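Single-stranded DNA-binding protein DdrB (Deinococcus radiodurans, PDB 4NOE) binds single-stranded DNA and promotes accurate annealing of complementary strands, probably as part of the response to DNA damage. Local coordinates at residues 61-69 with 76-84. Sequence-based numbering, arbitrary orientation.
Sequences DWSLIGARK and EELVIHRGH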
# COMPACT_ATOMS: atom_id res chain seq x y z
N ASP E 61 -30.96 -21.63 -14.57
CA ASP E 61 -31.98 -20.98 -13.76
C ASP E 61 -31.30 -19.98 -12.84
O ASP E 61 -30.77 -20.35 -11.78
CB ASP E 61 -32.79 -22.01 -12.97
CG ASP E 61 -34.02 -21.41 -12.31
OD1 ASP E 61 -34.12 -20.16 -12.22
OD2 ASP E 61 -34.88 -22.20 -11.86
N TRP E 62 -31.32 -18.72 -13.23
CA TRP E 62 -30.63 -17.68 -12.48
C TRP E 62 -31.26 -17.44 -11.11
O TRP E 62 -30.60 -16.90 -10.22
CB TRP E 62 -30.53 -16.39 -13.29
CG TRP E 62 -29.56 -16.51 -14.47
CD1 TRP E 62 -29.88 -16.79 -15.76
CD2 TRP E 62 -28.13 -16.39 -14.42
NE1 TRP E 62 -28.74 -16.83 -16.53
CE2 TRP E 62 -27.65 -16.59 -15.73
CE3 TRP E 62 -27.21 -16.12 -13.40
CZ2 TRP E 62 -26.29 -16.52 -16.06
CZ3 TRP E 62 -25.85 -16.06 -13.72
CH2 TRP E 62 -25.40 -16.26 -15.05
N SER E 63 -32.51 -17.85 -10.94
CA SER E 63 -33.17 -17.68 -9.64
C SER E 63 -32.49 -18.53 -8.56
O SER E 63 -32.62 -18.24 -7.36
CB SER E 63 -34.67 -17.99 -9.71
OG SER E 63 -34.90 -19.39 -9.76
N LEU E 64 -31.77 -19.56 -8.97
CA LEU E 64 -31.00 -20.37 -8.02
C LEU E 64 -30.03 -19.51 -7.22
O LEU E 64 -29.83 -19.76 -6.03
CB LEU E 64 -30.26 -21.52 -8.73
CG LEU E 64 -31.17 -22.67 -9.21
CD1 LEU E 64 -30.43 -23.60 -10.17
CD2 LEU E 64 -31.71 -23.45 -8.01
N ILE E 65 -29.46 -18.48 -7.85
CA ILE E 65 -28.55 -17.59 -7.11
C ILE E 65 -29.14 -16.20 -6.89
O ILE E 65 -28.39 -15.23 -6.69
CB ILE E 65 -27.17 -17.46 -7.78
CG1 ILE E 65 -27.27 -16.78 -9.14
CG2 ILE E 65 -26.49 -18.83 -7.89
CD1 ILE E 65 -25.91 -16.49 -9.81
N GLY E 66 -30.47 -16.11 -6.93
CA GLY E 66 -31.15 -14.85 -6.65
C GLY E 66 -31.01 -13.81 -7.76
O GLY E 66 -31.19 -12.60 -7.53
N ALA E 67 -30.69 -14.27 -8.96
CA ALA E 67 -30.48 -13.39 -10.09
C ALA E 67 -31.61 -13.54 -11.10
O ALA E 67 -32.41 -14.48 -11.01
CB ALA E 67 -29.13 -13.69 -10.74
N ARG E 68 -31.66 -12.63 -12.07
CA ARG E 68 -32.65 -12.67 -13.14
C ARG E 68 -32.05 -12.09 -14.43
O ARG E 68 -31.18 -11.21 -14.38
CB ARG E 68 -33.90 -11.87 -12.74
CG ARG E 68 -33.64 -10.39 -12.47
CD ARG E 68 -34.62 -9.81 -11.43
NE ARG E 68 -34.23 -8.47 -10.96
CZ ARG E 68 -34.68 -7.33 -11.49
NH1 ARG E 68 -35.53 -7.35 -12.51
NH2 ARG E 68 -34.27 -6.17 -11.00
N LYS E 69 -32.51 -12.58 -15.58
CA LYS E 69 -32.04 -12.04 -16.85
C LYS E 69 -32.78 -10.77 -17.26
O LYS E 69 -33.92 -10.55 -16.88
CB LYS E 69 -32.15 -13.08 -17.96
CG LYS E 69 -31.12 -14.18 -17.87
CD LYS E 69 -31.26 -15.13 -19.03
CE LYS E 69 -32.63 -15.77 -19.05
NZ LYS E 69 -32.90 -16.50 -20.33
N GLU E 76 -28.21 -5.68 -25.20
CA GLU E 76 -27.25 -6.38 -24.36
C GLU E 76 -27.95 -7.47 -23.58
O GLU E 76 -29.07 -7.27 -23.08
CB GLU E 76 -26.55 -5.41 -23.41
N GLU E 77 -27.31 -8.63 -23.49
CA GLU E 77 -27.80 -9.68 -22.62
C GLU E 77 -27.20 -9.44 -21.24
O GLU E 77 -25.97 -9.47 -21.09
CB GLU E 77 -27.40 -11.05 -23.15
N LEU E 78 -28.05 -9.16 -20.25
CA LEU E 78 -27.55 -8.87 -18.90
C LEU E 78 -28.13 -9.78 -17.83
O LEU E 78 -29.19 -10.37 -18.03
CB LEU E 78 -27.86 -7.43 -18.51
CG LEU E 78 -27.27 -6.31 -19.37
CD1 LEU E 78 -27.89 -4.98 -18.98
CD2 LEU E 78 -25.75 -6.24 -19.22
N VAL E 79 -27.44 -9.88 -16.70
CA VAL E 79 -27.98 -10.54 -15.54
C VAL E 79 -27.92 -9.59 -14.35
O VAL E 79 -26.89 -8.95 -14.11
CB VAL E 79 -27.23 -11.85 -15.22
CG1 VAL E 79 -27.53 -12.31 -13.81
CG2 VAL E 79 -27.61 -12.94 -16.23
N ILE E 80 -29.03 -9.50 -13.63
CA ILE E 80 -29.15 -8.61 -12.49
C ILE E 80 -29.03 -9.43 -11.23
O ILE E 80 -29.80 -10.36 -11.01
CB ILE E 80 -30.52 -7.91 -12.47
CG1 ILE E 80 -30.85 -7.28 -13.83
CG2 ILE E 80 -30.57 -6.88 -11.35
CD1 ILE E 80 -29.82 -6.26 -14.28
N HIS E 81 -28.06 -9.08 -10.39
CA HIS E 81 -27.83 -9.79 -9.15
C HIS E 81 -27.46 -8.78 -8.07
O HIS E 81 -26.50 -8.02 -8.23
CB HIS E 81 -26.69 -10.80 -9.35
CG HIS E 81 -26.35 -11.60 -8.13
ND1 HIS E 81 -25.33 -11.25 -7.27
CD2 HIS E 81 -26.87 -12.75 -7.64
CE1 HIS E 81 -25.24 -12.15 -6.30
NE2 HIS E 81 -26.16 -13.08 -6.51
N ARG E 82 -28.23 -8.77 -6.97
CA ARG E 82 -28.07 -7.78 -5.89
C ARG E 82 -27.96 -6.34 -6.38
O ARG E 82 -27.13 -5.58 -5.88
CB ARG E 82 -26.85 -8.10 -5.03
CG ARG E 82 -26.98 -9.36 -4.22
CD ARG E 82 -27.28 -9.01 -2.77
NE ARG E 82 -28.23 -9.97 -2.23
CZ ARG E 82 -29.27 -9.66 -1.47
NH1 ARG E 82 -29.51 -8.40 -1.12
NH2 ARG E 82 -30.06 -10.63 -1.05
N GLY E 83 -28.79 -5.97 -7.35
CA GLY E 83 -28.82 -4.59 -7.81
C GLY E 83 -27.74 -4.20 -8.82
O GLY E 83 -27.72 -3.06 -9.27
N HIS E 84 -26.87 -5.14 -9.19
CA HIS E 84 -25.83 -4.89 -10.18
C HIS E 84 -26.13 -5.62 -11.49
O HIS E 84 -26.70 -6.71 -11.48
CB HIS E 84 -24.46 -5.36 -9.67
CG HIS E 84 -24.03 -4.72 -8.38
ND1 HIS E 84 -23.53 -3.44 -8.31
CD2 HIS E 84 -24.00 -5.20 -7.11
CE1 HIS E 84 -23.23 -3.15 -7.06
NE2 HIS E 84 -23.51 -4.20 -6.31
O HOH W 1 -30.70 -10.42 -6.36
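Arg-68 and Ile-80 are paired through two backbone hydrogen bonds. Ile-80 N gives the straighter one, 2.8 Å to Arg-68 O with 176° at the hydrogen. Arg-68 N returns the other to Ile-80 O at 3.1 Å. Lys-69 and Val-79 follow as a non-hydrogen-bonded pair. A water extends the link past the strand end, accepting from Arg-82 N and donating to Gly-66 O.

The apolar contact lies on the Val-79 face. Val-79 CG2 sits over the six-membered ring of Trp-62, 3.8 Å from its centroid, in a CH-pi contact. The other methyl, Val-79 CG1, is set anti to the backbone N (chi1 163°) and meets Ala-67 CB at 3.7 Å. Trp-62 also meets Tyr-107 and Phe-60 edge-to-face, and Leu-132 of strand 128-135 touches both Trp-62 and Val-79.

The His-81 ring brings its edge to Ile-65 O, which lies in the ring plane 3.1 Å from His-81 CD2.

On the other face, the extended Arg-68 chain lies across Ile-80. Ile-80 CB lies over one face of the Arg-68 guanidinium, and Arg-68 NH2 is 3.8 Å from Ile-80 CG2.

Residues 62-64 form a 3-10 turn, begun by an Asx turn at Asp-61. The following strand 68-71 pairs with strand 77-81 as an antiparallel beta hairpin, which strand 84-91 extends through the type I' turn 81-84 into a beta meander.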